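PDB 4NI6: putative surface anchored protein from Clostridium perfringens B, which probably forms one immunoglobulin-like repeat in the shaft of a cell-surface adhesin, a shaft stabilised by autocatalytically generated Thr-Gln ester cross-links. Local coordinates for residues Tyr48-Lys53 against Glu102-Val107; Lys40-Asn45 against Thr121-Lys126; Glu19-Phe24 against Thr136-Lys141. All coordinates share one frame; numbering follows the deposited sequence.

An adhesin repeat illustrates how an Ig-like sandwich is held along its length by strands far apart in sequence. Contacts 1 and 2 are neighbours, their centres about 10 Å apart. They meet where strand 97-106 lies beside strand 121-139, with A104 N and V125 O probably hydrogen-bonded at 2.8 Å. Contact 3 lies beyond the centre of the chain, its centre about 26 Å from that of contact 1 and 32 Å from that of contact 2, but its later segment begins on the same long strand 121-139. Along the sequence contact 3 encloses contact 2, which encloses contact 1. Strand 121-139 pairs or packs with earlier elements near both ends of the domain.

Contact 1 of 3, residues Tyr48-Lys53 against Glu102-Val107; sequences YNLTGK and ENAESV
The carbonyl oxygen E105 O is approached by two groups of the facing strand: it accepts the N-H of N49 N at 2.8 Å, and Y48 CA also makes a bent CA-H...O contact with it. The hydrogen bond belongs to an antiparallel ladder between strands 47-57 and 97-106 of one sheet of the Ig-like sandwich. N49 and T51 form hydrogen-bonded pairs with E105 and N103, while Y48, L50 and G52 take the non-hydrogen-bonded positions opposite S106, A104 and E102. Two bonds close each hydrogen-bonded pair, the straighter being E105 N to N49 O and T51 N to N103 O, both with an N-H...O angle of 167°.

On the buried face, L50 CD1 lies 4.2 Å from A104 CB. E102 is bent at its second torsion (chi2 -73°), which folds the carboxylate back across the pairing. Its OE2 comes to rest 3.2 Å from G52 CA, which has no side chain to intervene, and 3.5 Å from L50 CD1. E102 OE2 also faces T51 O, another acceptor, and E102 OE1 lies close to the like-charged D35 OD2 of strand 31-39. I37 of the same strand touches both L50 and E102. At the far end the Y48 ring lies against the S106 backbone, and S106 CB makes an off-centre CH-pi contact, 4.1 Å from the ring centroid.

The other face is polar. N49 and E105 run side by side and point the same way, the amide and carboxylate planes turned 71° apart. Their nearest atoms, N49 OD1 and E105 OE1, stand 3.0 Å apart although both are acceptors. N49 ND2 has a weak bond to E72 of strand 63-74, and K122 packs on E105. Two oxygens this close would be expected to raise the proton affinity of E105.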
loop_
_atom_site.group_PDB
_atom_site.type_symbol
_atom_site.label_atom_id
_atom_site.label_comp_id
_atom_site.label_asym_id
_atom_site.label_seq_id
_atom_site.Cartn_x
_atom_site.Cartn_y
_atom_site.Cartn_z
ATOM N N TYR A 48 -9.780 1.119 -11.864
ATOM C CA TYR A 48 -8.314 1.177 -11.748
ATOM C C TYR A 48 -7.778 -0.186 -11.361
ATOM O O TYR A 48 -8.456 -0.923 -10.648
ATOM C CB TYR A 48 -7.874 2.192 -10.678
ATOM C CG TYR A 48 -8.174 3.630 -11.051
ATOM C CD1 TYR A 48 -9.477 4.143 -10.956
ATOM C CD2 TYR A 48 -7.153 4.482 -11.419
ATOM C CE1 TYR A 48 -9.770 5.449 -11.361
ATOM C CE2 TYR A 48 -7.430 5.774 -11.839
ATOM C CZ TYR A 48 -8.732 6.254 -11.764
ATOM O OH TYR A 48 -9.060 7.531 -12.219
ATOM N N ASN A 49 -6.625 -0.532 -11.920
ATOM C CA ASN A 49 -5.854 -1.663 -11.436
ATOM C C ASN A 49 -5.020 -1.157 -10.252
ATOM O O ASN A 49 -4.135 -0.321 -10.427
ATOM C CB ASN A 49 -4.868 -2.114 -12.525
ATOM C CG ASN A 49 -5.465 -2.196 -13.952
ATOM O OD1 ASN A 49 -4.886 -1.666 -14.930
ATOM N ND2 ASN A 49 -6.523 -2.953 -14.108
ATOM N N LEU A 50 -5.253 -1.714 -9.054
ATOM C CA LEU A 50 -4.510 -1.321 -7.848
ATOM C C LEU A 50 -3.499 -2.406 -7.526
ATOM O O LEU A 50 -3.897 -3.545 -7.238
ATOM C CB LEU A 50 -5.478 -1.116 -6.690
ATOM C CG LEU A 50 -4.789 -0.718 -5.370
ATOM C CD1 LEU A 50 -4.144 0.653 -5.463
ATOM C CD2 LEU A 50 -5.742 -0.782 -4.188
ATOM N N THR A 51 -2.233 -2.070 -7.640
ATOM C CA THR A 51 -1.165 -3.010 -7.223
ATOM C C THR A 51 -0.520 -2.535 -5.943
ATOM O O THR A 51 0.007 -1.442 -5.854
ATOM C CB THR A 51 -0.076 -3.121 -8.300
ATOM O OG1 THR A 51 -0.651 -3.641 -9.500
ATOM C CG2 THR A 51 1.074 -4.059 -7.830
ATOM N N GLY A 52 -0.581 -3.391 -4.923
ATOM C CA GLY A 52 0.124 -3.150 -3.664
ATOM C C GLY A 52 1.282 -4.095 -3.509
ATOM O O GLY A 52 1.221 -5.230 -3.952
ATOM N N LYS A 53 2.379 -3.543 -3.021
ATOM C CA LYS A 53 3.583 -4.326 -2.762
ATOM C C LYS A 53 4.024 -4.131 -1.333
ATOM O O LYS A 53 4.014 -3.026 -0.788
ATOM C CB LYS A 53 4.697 -3.910 -3.696
ATOM C CG LYS A 53 4.404 -4.261 -5.149
ATOM C CD LYS A 53 5.492 -3.776 -6.078
ATOM C CE LYS A 53 5.147 -4.126 -7.520
ATOM N NZ LYS A 53 4.997 -5.611 -7.646
ATOM N N GLU A 102 1.783 1.459 -3.119
ATOM C CA GLU A 102 0.520 1.323 -3.875
ATOM C C GLU A 102 0.612 2.090 -5.190
ATOM O O GLU A 102 1.222 3.156 -5.238
ATOM C CB GLU A 102 -0.635 1.915 -3.081
ATOM C CG GLU A 102 -0.997 1.176 -1.812
ATOM C CD GLU A 102 -1.703 -0.168 -1.997
ATOM O OE1 GLU A 102 -1.979 -0.839 -0.955
ATOM O OE2 GLU A 102 -1.864 -0.649 -3.127
ATOM N N ASN A 103 0.101 1.466 -6.239
ATOM C CA ASN A 103 0.071 2.051 -7.572
ATOM C C ASN A 103 -1.308 1.792 -8.158
ATOM O O ASN A 103 -1.722 0.650 -8.347
ATOM C CB ASN A 103 1.111 1.361 -8.398
ATOM C CG ASN A 103 1.281 1.987 -9.759
ATOM O OD1 ASN A 103 2.195 2.773 -9.986
ATOM N ND2 ASN A 103 0.374 1.666 -10.667
ATOM N N ALA A 104 -1.994 2.880 -8.522
ATOM C CA ALA A 104 -3.327 2.786 -9.159
ATOM C C ALA A 104 -3.202 3.269 -10.602
ATOM O O ALA A 104 -2.765 4.390 -10.848
ATOM C CB ALA A 104 -4.326 3.677 -8.443
ATOM N N GLU A 105 -3.556 2.404 -11.530
ATOM C CA GLU A 105 -3.499 2.741 -12.946
ATOM C C GLU A 105 -4.900 2.584 -13.545
ATOM O O GLU A 105 -5.500 1.513 -13.469
ATOM C CB GLU A 105 -2.553 1.789 -13.665
ATOM C CG GLU A 105 -2.482 2.009 -15.180
ATOM C CD GLU A 105 -1.848 0.833 -15.887
ATOM O OE1 GLU A 105 -2.269 -0.326 -15.663
ATOM O OE2 GLU A 105 -0.909 1.072 -16.661
ATOM N N SER A 106 -5.410 3.609 -14.232
ATOM C CA SER A 106 -6.765 3.467 -14.783
ATOM C C SER A 106 -6.805 2.373 -15.846
ATOM O O SER A 106 -5.822 2.157 -16.569
ATOM C CB SER A 106 -7.291 4.797 -15.318
ATOM O OG SER A 106 -6.523 5.278 -16.427
ATOM N N VAL A 107 -7.965 1.714 -15.966
ATOM C CA VAL A 107 -8.169 0.712 -16.989
ATOM C C VAL A 107 -8.290 1.356 -18.385
ATOM O O VAL A 107 -7.741 0.844 -19.365
ATOM C CB VAL A 107 -9.419 -0.140 -16.686
ATOM C CG1 VAL A 107 -9.748 -1.075 -17.844
ATOM C CG2 VAL A 107 -9.204 -0.945 -15.398
#

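Contact 2 of 3, residues Lys40-Asn45 against Thr121-Lys126; sequences KDLVAN and TKQVVK
L42 and Q123 meet where the loop 40-45 passes the edge of the Ig-like sandwich. This loop carries the chain from strand 31-39 of one sheet to strand 47-57 of the other, and it faces the early part of the long strand 121-139. The contact is small, lies near the surface and is made by Q123 reaching the loop backbone and by L42 and V43 reaching back to the strand.

One direct hydrogen bond joins the two segments. Q123 CG is anti to the backbone N (chi1 -175°) and the chain stays extended beyond it. This extended chain brings the amide to the loop backbone. There Q123 NE2 donates to D41 O at 3.1 Å, with an N-H...O angle of 156°. The donor lies in the carbonyl plane of D41, and the acceptor in turn lies close to the amide plane of Q123.

The amide oxygen is held by Y48: Q123 OE1 and Y48 OH are hydrogen-bonded, and Y48 OH is also hydrogen-bonded to V43 N, so the tyrosine links strand and loop. With both its oxygen and its nitrogen engaged, the amide has its rotation about the last torsion largely fixed. Q123 N bonds to S106 OG, tying the base of the residue to the neighbouring strand.

Van der Waals contacts with the amide come next: L42 crosses the Q123 side chain at about a right angle, and V43 CG2 reaches to 4.0 Å from Q123 OE1. Apolar packing is found deeper along the strand, where the L42 branch CD2 presses against V125 CG2 at 3.6 Å.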
loop_
_atom_site.group_PDB
_atom_site.type_symbol
_atom_site.label_atom_id
_atom_site.label_comp_id
_atom_site.label_asym_id
_atom_site.label_seq_id
_atom_site.Cartn_x
_atom_site.Cartn_y
_atom_site.Cartn_z
ATOM N N LYS A 40 -7.788 10.732 -3.963
ATOM C CA LYS A 40 -8.467 11.939 -4.425
ATOM C C LYS A 40 -7.931 12.263 -5.803
ATOM O O LYS A 40 -6.875 11.801 -6.232
ATOM C CB LYS A 40 -8.154 13.104 -3.477
ATOM N N ASP A 41 -8.710 13.058 -6.529
ATOM C CA ASP A 41 -8.353 13.500 -7.873
ATOM C C ASP A 41 -8.229 12.380 -8.903
ATOM O O ASP A 41 -7.544 12.506 -9.918
ATOM C CB ASP A 41 -7.141 14.421 -7.826
ATOM C CG ASP A 41 -7.493 15.790 -7.278
ATOM O OD1 ASP A 41 -8.404 16.440 -7.839
ATOM O OD2 ASP A 41 -7.006 16.133 -6.190
ATOM N N LEU A 42 -8.988 11.314 -8.675
ATOM C CA LEU A 42 -9.210 10.308 -9.682
ATOM C C LEU A 42 -10.474 10.663 -10.483
ATOM O O LEU A 42 -11.108 11.702 -10.250
ATOM C CB LEU A 42 -9.328 8.930 -9.023
ATOM C CG LEU A 42 -8.102 8.521 -8.179
ATOM C CD1 LEU A 42 -8.165 7.038 -7.835
ATOM C CD2 LEU A 42 -6.794 8.849 -8.867
ATOM N N VAL A 43 -10.849 9.785 -11.394
ATOM C CA VAL A 43 -12.014 10.067 -12.233
ATOM C C VAL A 43 -13.192 9.222 -11.730
ATOM O O VAL A 43 -13.128 7.981 -11.645
ATOM C CB VAL A 43 -11.729 9.757 -13.716
ATOM C CG1 VAL A 43 -12.983 9.998 -14.572
ATOM C CG2 VAL A 43 -10.576 10.635 -14.209
ATOM N N ALA A 44 -14.237 9.902 -11.300
ATOM C CA ALA A 44 -15.403 9.232 -10.777
ATOM C C ALA A 44 -15.899 8.112 -11.684
ATOM O O ALA A 44 -16.011 8.278 -12.928
ATOM C CB ALA A 44 -16.513 10.245 -10.507
ATOM N N ASN A 45 -16.218 6.978 -11.046
ATOM C CA ASN A 45 -16.852 5.836 -11.663
ATOM C C ASN A 45 -15.947 5.030 -12.553
ATOM O O ASN A 45 -16.386 4.045 -13.146
ATOM C CB ASN A 45 -18.156 6.224 -12.363
ATOM C CG ASN A 45 -19.067 6.978 -11.438
ATOM O OD1 ASN A 45 -19.368 6.517 -10.337
ATOM N ND2 ASN A 45 -19.484 8.173 -11.860
ATOM N N THR A 121 -3.472 7.794 -22.854
ATOM C CA THR A 121 -2.652 7.483 -21.689
ATOM C C THR A 121 -3.545 7.201 -20.502
ATOM O O THR A 121 -4.545 7.849 -20.291
ATOM C CB THR A 121 -1.672 8.633 -21.348
ATOM O OG1 THR A 121 -0.797 8.859 -22.465
ATOM C CG2 THR A 121 -0.850 8.294 -20.132
ATOM N N LYS A 122 -3.171 6.176 -19.731
ATOM C CA LYS A 122 -3.855 5.814 -18.481
ATOM C C LYS A 122 -3.399 6.758 -17.347
ATOM O O LYS A 122 -2.240 7.187 -17.317
ATOM C CB LYS A 122 -3.570 4.337 -18.104
ATOM C CG LYS A 122 -4.002 3.278 -19.132
ATOM C CD LYS A 122 -3.464 1.869 -18.812
ATOM C CE LYS A 122 -3.708 0.871 -19.951
ATOM N NZ LYS A 122 -3.240 -0.530 -19.719
ATOM N N GLN A 123 -4.334 7.165 -16.489
ATOM C CA GLN A 123 -3.996 7.924 -15.287
ATOM C C GLN A 123 -3.296 6.996 -14.291
ATOM O O GLN A 123 -3.841 5.947 -13.951
ATOM C CB GLN A 123 -5.254 8.476 -14.622
ATOM C CG GLN A 123 -4.898 9.369 -13.440
ATOM C CD GLN A 123 -6.105 9.906 -12.723
ATOM O OE1 GLN A 123 -7.163 9.296 -12.711
ATOM N NE2 GLN A 123 -5.928 11.022 -12.063
ATOM N N VAL A 124 -2.089 7.355 -13.873
ATOM C CA VAL A 124 -1.341 6.577 -12.859
ATOM C C VAL A 124 -1.167 7.504 -11.688
ATOM O O VAL A 124 -0.616 8.591 -11.810
ATOM C CB VAL A 124 0.024 6.145 -13.426
ATOM C CG1 VAL A 124 0.889 5.559 -12.315
ATOM C CG2 VAL A 124 -0.172 5.125 -14.540
ATOM N N VAL A 125 -1.552 7.011 -10.515
ATOM C CA VAL A 125 -1.354 7.730 -9.268
ATOM C C VAL A 125 -0.792 6.717 -8.272
ATOM O O VAL A 125 -1.286 5.592 -8.137
ATOM C CB VAL A 125 -2.685 8.308 -8.751
ATOM C CG1 VAL A 125 -2.466 9.176 -7.532
ATOM C CG2 VAL A 125 -3.345 9.152 -9.852
ATOM N N LYS A 126 0.305 7.090 -7.639
ATOM C CA LYS A 126 1.014 6.124 -6.823
ATOM C C LYS A 126 1.489 6.705 -5.508
ATOM O O LYS A 126 1.538 7.916 -5.336
ATOM C CB LYS A 126 2.160 5.556 -7.620
ATOM C CG LYS A 126 3.283 6.530 -7.874
ATOM C CD LYS A 126 4.213 6.003 -8.954
ATOM C CE LYS A 126 3.445 5.670 -10.220
ATOM N NZ LYS A 126 4.243 4.838 -11.163
#

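Contact 3 of 3, residues Glu19-Phe24 against Thr136-Lys141; sequences EALVSF and TLIVEK
I138 fills a hollow made by E19: its CD1 lies 3.7 Å from E19 CG, with E19 CB and E19 CD also close by. E19 is bent at its second torsion (chi2 85°), which lays the chain around this methyl group. T136 CG2 runs alongside E19 CG at 3.5 Å, roughly at right angles to the approach of I138 CD1; the two methyls form a corner for the glutamate chain.

Further along the same face L21 and I138 run side by side, L21 CD2 resting on I138 CB. E140 crosses L21 at about a right angle. Its carboxylate lies against the L21-S23 chain, OE2 3.3 Å from L21 CD1 and OE1 3.2 Å from S23 CA. A water accepts from F24 N and bonds weakly to E140 OE1. F24 flanks the end of the pairing, its CB 3.5 Å from E140 O; this buried oxygen, without a partner in the model, sits at the ring edge while the side chain leads away.

On the other face A20 CB meets L137 CB at 4.0 Å, V22 CG2 approaches L137 CD1, and V22 lies beside V139. Four backbone bonds join the strands in parallel register, from A20 N with T136 O to E140 N with V22 O, the last 2.7 Å long.

The arrangement recalls the parallel pairing of the A' and G strands in Ig-like domains. Strand 20-22 flanks one side of strand 121-139, which at this end has antiparallel strand 97-106 on its other side, while V22 and L137 pack inward on strands 3-9 and 31-39 of the facing sheet.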
loop_
_atom_site.group_PDB
_atom_site.type_symbol
_atom_site.label_atom_id
_atom_site.label_comp_id
_atom_site.label_asym_id
_atom_site.label_seq_id
_atom_site.Cartn_x
_atom_site.Cartn_y
_atom_site.Cartn_z
ATOM N N GLU A 19 5.621 3.894 13.043
ATOM C CA GLU A 19 5.366 2.652 12.326
ATOM C C GLU A 19 4.427 1.751 13.132
ATOM O O GLU A 19 4.420 1.796 14.374
ATOM C CB GLU A 19 6.695 1.901 12.089
ATOM C CG GLU A 19 7.781 2.645 11.327
ATOM C CD GLU A 19 8.669 3.554 12.160
ATOM O OE1 GLU A 19 8.398 3.804 13.374
ATOM O OE2 GLU A 19 9.703 3.975 11.569
ATOM N N ALA A 20 3.660 0.915 12.439
ATOM C CA ALA A 20 2.888 -0.153 13.120
ATOM C C ALA A 20 3.853 -1.155 13.738
ATOM O O ALA A 20 4.690 -1.703 13.042
ATOM C CB ALA A 20 2.005 -0.869 12.122
ATOM N N LEU A 21 3.727 -1.383 15.040
ATOM C CA LEU A 21 4.606 -2.321 15.709
ATOM C C LEU A 21 3.937 -3.684 15.925
ATOM O O LEU A 21 2.772 -3.784 16.333
ATOM C CB LEU A 21 5.035 -1.744 17.063
ATOM C CG LEU A 21 5.884 -0.476 17.014
ATOM C CD1 LEU A 21 6.261 0.015 18.398
ATOM C CD2 LEU A 21 7.104 -0.619 16.121
ATOM N N VAL A 22 4.675 -4.714 15.557
ATOM C CA VAL A 22 4.281 -6.089 15.856
ATOM C C VAL A 22 5.213 -6.658 16.914
ATOM O O VAL A 22 6.422 -6.639 16.726
ATOM C CB VAL A 22 4.382 -6.984 14.588
ATOM C CG1 VAL A 22 3.939 -8.409 14.906
ATOM C CG2 VAL A 22 3.571 -6.414 13.432
ATOM N N SER A 23 4.662 -7.073 18.050
ATOM C CA SER A 23 5.514 -7.590 19.104
ATOM C C SER A 23 6.205 -8.852 18.647
ATOM O O SER A 23 5.706 -9.597 17.799
ATOM C CB SER A 23 4.730 -7.873 20.383
ATOM O OG SER A 23 3.873 -8.977 20.188
ATOM N N PHE A 24 7.272 -9.180 19.360
ATOM C CA PHE A 24 7.997 -10.404 19.095
ATOM C C PHE A 24 7.072 -11.619 19.195
ATOM O O PHE A 24 7.018 -12.445 18.274
ATOM C CB PHE A 24 9.173 -10.533 20.062
ATOM C CG PHE A 24 9.802 -11.872 20.038
ATOM C CD1 PHE A 24 10.511 -12.298 18.941
ATOM C CD2 PHE A 24 9.753 -12.687 21.147
ATOM C CE1 PHE A 24 10.939 -13.588 18.824
ATOM C CE2 PHE A 24 10.285 -13.965 21.093
ATOM C CZ PHE A 24 10.960 -14.383 19.961
ATOM N N THR A 136 4.381 1.760 7.104
ATOM C CA THR A 136 5.484 0.934 7.560
ATOM C C THR A 136 5.094 0.135 8.815
ATOM O O THR A 136 4.400 0.628 9.661
ATOM C CB THR A 136 6.709 1.826 7.852
ATOM O OG1 THR A 136 7.035 2.573 6.687
ATOM C CG2 THR A 136 7.963 1.043 8.209
ATOM N N LEU A 137 5.603 -1.109 8.884
ATOM C CA LEU A 137 5.519 -1.908 10.085
ATOM C C LEU A 137 6.916 -2.365 10.461
ATOM O O LEU A 137 7.767 -2.567 9.623
ATOM C CB LEU A 137 4.527 -3.053 9.904
ATOM C CG LEU A 137 4.957 -4.202 8.984
ATOM C CD1 LEU A 137 5.702 -5.287 9.777
ATOM C CD2 LEU A 137 3.820 -4.842 8.217
ATOM N N ILE A 138 7.113 -2.597 11.762
ATOM C CA ILE A 138 8.369 -3.163 12.278
ATOM C C ILE A 138 8.042 -4.352 13.182
ATOM O O ILE A 138 7.105 -4.253 13.969
ATOM C CB ILE A 138 9.145 -2.109 13.111
ATOM C CG1 ILE A 138 9.610 -0.956 12.218
ATOM C CG2 ILE A 138 10.356 -2.761 13.804
ATOM C CD1 ILE A 138 10.103 0.277 12.960
ATOM N N VAL A 139 8.678 -5.502 12.916
ATOM C CA VAL A 139 8.513 -6.660 13.817
ATOM C C VAL A 139 9.559 -6.658 14.915
ATOM O O VAL A 139 10.736 -6.523 14.593
ATOM C CB VAL A 139 8.609 -7.963 13.032
ATOM C CG1 VAL A 139 8.260 -9.130 13.950
ATOM C CG2 VAL A 139 7.693 -7.950 11.817
ATOM N N GLU A 140 9.082 -6.351 16.123
ATOM C CA GLU A 140 9.992 -6.087 17.243
ATOM C C GLU A 140 10.870 -7.290 17.633
ATOM O O GLU A 140 10.433 -8.427 17.531
ATOM C CB GLU A 140 9.202 -5.579 18.447
ATOM C CG GLU A 140 8.443 -4.285 18.182
ATOM C CD GLU A 140 7.536 -3.895 19.336
ATOM O OE1 GLU A 140 6.821 -4.778 19.863
ATOM O OE2 GLU A 140 7.566 -2.705 19.734
ATOM N N LYS A 141 12.111 -7.006 18.038
ATOM C CA LYS A 141 13.030 -8.011 18.593
ATOM C C LYS A 141 12.723 -8.350 20.059
ATOM O O LYS A 141 12.132 -7.543 20.776
ATOM C CB LYS A 141 14.476 -7.524 18.488
ATOM C CG LYS A 141 14.910 -7.289 17.049
ATOM C CD LYS A 141 16.417 -7.176 16.882
ATOM C CE LYS A 141 16.965 -5.912 17.524
ATOM N NZ LYS A 141 18.269 -5.510 16.919
HETATM O O HOH W 1 8.440 -7.480 21.370
#